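Local coordinates for polymerase subunit PA (Dhori virus, PDB 4CGS), which belongs to the viral RNA polymerase and probably binds RNA, its N-terminal domain, the part described here, being the counterpart of the influenza cap-snatching domain, at residues E38-T43 with V101-D106. Sequence-based numbering, arbitrary orientation.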
loop_
_atom_site.group_PDB
_atom_site.type_symbol
_atom_site.label_atom_id
_atom_site.label_comp_id
_atom_site.label_asym_id
_atom_site.label_seq_id
_atom_site.Cartn_x
_atom_site.Cartn_y
_atom_site.Cartn_z
ATOM N N GLU A 38 4.138 2.420 -6.593
ATOM C CA GLU A 38 4.178 1.034 -6.016
ATOM C C GLU A 38 4.957 1.042 -4.718
ATOM O O GLU A 38 4.589 0.384 -3.747
ATOM C CB GLU A 38 4.769 0.067 -7.047
ATOM C CG GLU A 38 4.562 -1.398 -6.691
ATOM C CD GLU A 38 5.012 -2.349 -7.766
ATOM O OE1 GLU A 38 5.168 -1.959 -8.933
ATOM O OE2 GLU A 38 5.281 -3.523 -7.397
ATOM N N CYS A 39 6.012 1.827 -4.661
ATOM C CA CYS A 39 6.748 1.980 -3.426
ATOM C C CYS A 39 5.964 2.716 -2.369
ATOM O O CYS A 39 6.059 2.417 -1.185
ATOM C CB CYS A 39 8.079 2.700 -3.616
ATOM S SG CYS A 39 9.353 1.779 -4.525
ATOM N N ILE A 40 5.140 3.683 -2.755
ATOM C CA ILE A 40 4.210 4.348 -1.837
ATOM C C ILE A 40 3.251 3.309 -1.268
ATOM O O ILE A 40 2.997 3.275 -0.056
ATOM C CB ILE A 40 3.472 5.510 -2.524
ATOM C CG1 ILE A 40 4.451 6.693 -2.829
ATOM C CG2 ILE A 40 2.316 6.027 -1.628
ATOM C CD1 ILE A 40 3.827 7.809 -3.641
ATOM N N LYS A 41 2.663 2.475 -2.154
ATOM C CA LYS A 41 1.751 1.432 -1.716
ATOM C C LYS A 41 2.412 0.504 -0.708
ATOM O O LYS A 41 1.829 0.186 0.321
ATOM C CB LYS A 41 1.286 0.668 -2.914
ATOM C CG LYS A 41 0.339 -0.494 -2.602
ATOM C CD LYS A 41 -0.011 -1.208 -3.884
ATOM C CE LYS A 41 -0.744 -2.500 -3.670
ATOM N NZ LYS A 41 -1.230 -3.006 -5.023
ATOM N N TYR A 42 3.631 0.065 -0.956
ATOM C CA TYR A 42 4.349 -0.802 -0.053
ATOM C C TYR A 42 4.573 -0.138 1.285
ATOM O O TYR A 42 4.425 -0.745 2.361
ATOM C CB TYR A 42 5.604 -1.345 -0.658
ATOM C CG TYR A 42 6.272 -2.416 0.148
ATOM C CD1 TYR A 42 5.711 -3.702 0.188
ATOM C CD2 TYR A 42 7.392 -2.166 0.926
ATOM C CE1 TYR A 42 6.267 -4.730 0.914
ATOM C CE2 TYR A 42 7.980 -3.197 1.675
ATOM C CZ TYR A 42 7.449 -4.466 1.638
ATOM O OH TYR A 42 8.015 -5.489 2.378
ATOM N N THR A 43 5.042 1.089 1.232
ATOM C CA THR A 43 5.307 1.870 2.423
ATOM C C THR A 43 4.031 2.032 3.252
ATOM O O THR A 43 4.057 1.957 4.504
ATOM C CB THR A 43 5.954 3.246 2.115
ATOM O OG1 THR A 43 7.112 3.049 1.311
ATOM C CG2 THR A 43 6.388 3.921 3.406
ATOM N N VAL A 101 -4.651 -2.577 -0.594
ATOM C CA VAL A 101 -4.300 -1.135 -0.524
ATOM C C VAL A 101 -4.295 -0.577 -1.934
ATOM O O VAL A 101 -3.644 -1.143 -2.834
ATOM C CB VAL A 101 -2.944 -0.976 0.123
ATOM C CG1 VAL A 101 -2.487 0.487 0.126
ATOM C CG2 VAL A 101 -2.945 -1.508 1.540
ATOM N N LYS A 102 -4.964 0.536 -2.110
ATOM C CA LYS A 102 -5.007 1.273 -3.324
ATOM C C LYS A 102 -4.612 2.744 -3.095
ATOM O O LYS A 102 -5.214 3.417 -2.243
ATOM C CB LYS A 102 -6.434 1.094 -4.005
ATOM C CG LYS A 102 -6.843 -0.314 -4.491
ATOM C CD LYS A 102 -8.028 -0.301 -5.478
ATOM C CE LYS A 102 -8.247 -1.647 -6.212
ATOM N NZ LYS A 102 -9.192 -1.624 -7.405
ATOM N N VAL A 103 -3.668 3.224 -3.875
ATOM C CA VAL A 103 -3.218 4.592 -3.837
ATOM C C VAL A 103 -3.764 5.339 -5.058
ATOM O O VAL A 103 -3.545 4.975 -6.201
ATOM C CB VAL A 103 -1.672 4.709 -3.835
ATOM C CG1 VAL A 103 -1.237 6.166 -3.833
ATOM C CG2 VAL A 103 -1.111 3.915 -2.667
ATOM N N TYR A 104 -4.480 6.405 -4.806
ATOM C CA TYR A 104 -5.048 7.262 -5.839
ATOM C C TYR A 104 -4.150 8.514 -6.022
ATOM O O TYR A 104 -3.949 9.168 -5.128
ATOM C CB TYR A 104 -6.437 7.620 -5.321
ATOM C CG TYR A 104 -7.427 6.499 -5.294
ATOM C CD1 TYR A 104 -7.369 5.520 -4.286
ATOM C CD2 TYR A 104 -8.370 6.325 -6.285
ATOM C CE1 TYR A 104 -8.236 4.467 -4.236
ATOM C CE2 TYR A 104 -9.271 5.265 -6.246
ATOM C CZ TYR A 104 -9.185 4.314 -5.240
ATOM O OH TYR A 104 -10.075 3.246 -5.164
ATOM N N PRO A 105 -3.394 8.663 -7.165
ATOM C CA PRO A 105 -2.860 9.997 -7.473
ATOM C C PRO A 105 -4.118 10.917 -7.550
ATOM O O PRO A 105 -4.934 10.723 -8.465
ATOM C CB PRO A 105 -2.162 9.780 -8.833
ATOM C CG PRO A 105 -1.883 8.281 -8.962
ATOM C CD PRO A 105 -3.011 7.647 -8.174
ATOM N N ASP A 106 -4.318 11.888 -6.651
ATOM C CA ASP A 106 -5.657 12.242 -6.437
ATOM C C ASP A 106 -5.675 13.519 -5.709
ATOM O O ASP A 106 -5.331 13.591 -4.528
ATOM C CB ASP A 106 -6.294 11.128 -5.606
ATOM C CG ASP A 106 -7.852 11.259 -5.446
ATOM O OD1 ASP A 106 -8.454 12.166 -6.065
ATOM O OD2 ASP A 106 -8.462 10.429 -4.731
HETATM O O HOH W 1 -3.254 -1.086 -5.595
HETATM O O HOH W 2 -4.305 -4.100 -4.169
#
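Lys41 lies along Val101 and Val103, turning one basic residue of helix 31-44 to two uses against strand 97-104: its carbon chain packs, and its ammonium group reaches the strand through water. The apolar part comes first. Val103 sends CG2, the branch anti to its carbonyl carbon, against the helix backbone, 3.9 Å from Lys41 CA and close to CB as well. Its other methyl, CG1, shares with CG2 the task of meeting Ile40, whose CG2 lies 4.2 Å from Val103 CG2 with the two side chains crossing at nearly a right angle. Leu126 touches both residues, and Phe149, Leu150 and Ile153 of helix 140-157 extend the apolar packing around Ile40. Two residues earlier in the strand, Lys41 CG sits 4.0 Å from Val101 CG1, and the two side chains run past each other in opposite senses.

The polar part depends on reach. With CG anti to the backbone N (chi1 179°) and every later torsion extended, Lys41 brings CE to 3.3 Å from Val101 O, while NZ stops 3.8 Å from that oxygen, and no direct bond forms. Water mediates instead: one molecule accepts from Lys41 NZ and donates to Val101 O, at 2.8 Å in each case, and a second bridges the same two atoms weakly. Asp89 joins this group from outside, bonding through OD2 to Val101 N and forming a long, weak ion pair with Lys41 through OD1.

The segment axes run at 133°, well off antiparallel, and two residues from each side make the contact, so the helix packs across the strand over a short length. Its chemistry implies that carbon packing and a water bridge together join the two elements, the ammonium group meeting the strand carbonyl through water beside the weakly paired carboxylate of Asp89.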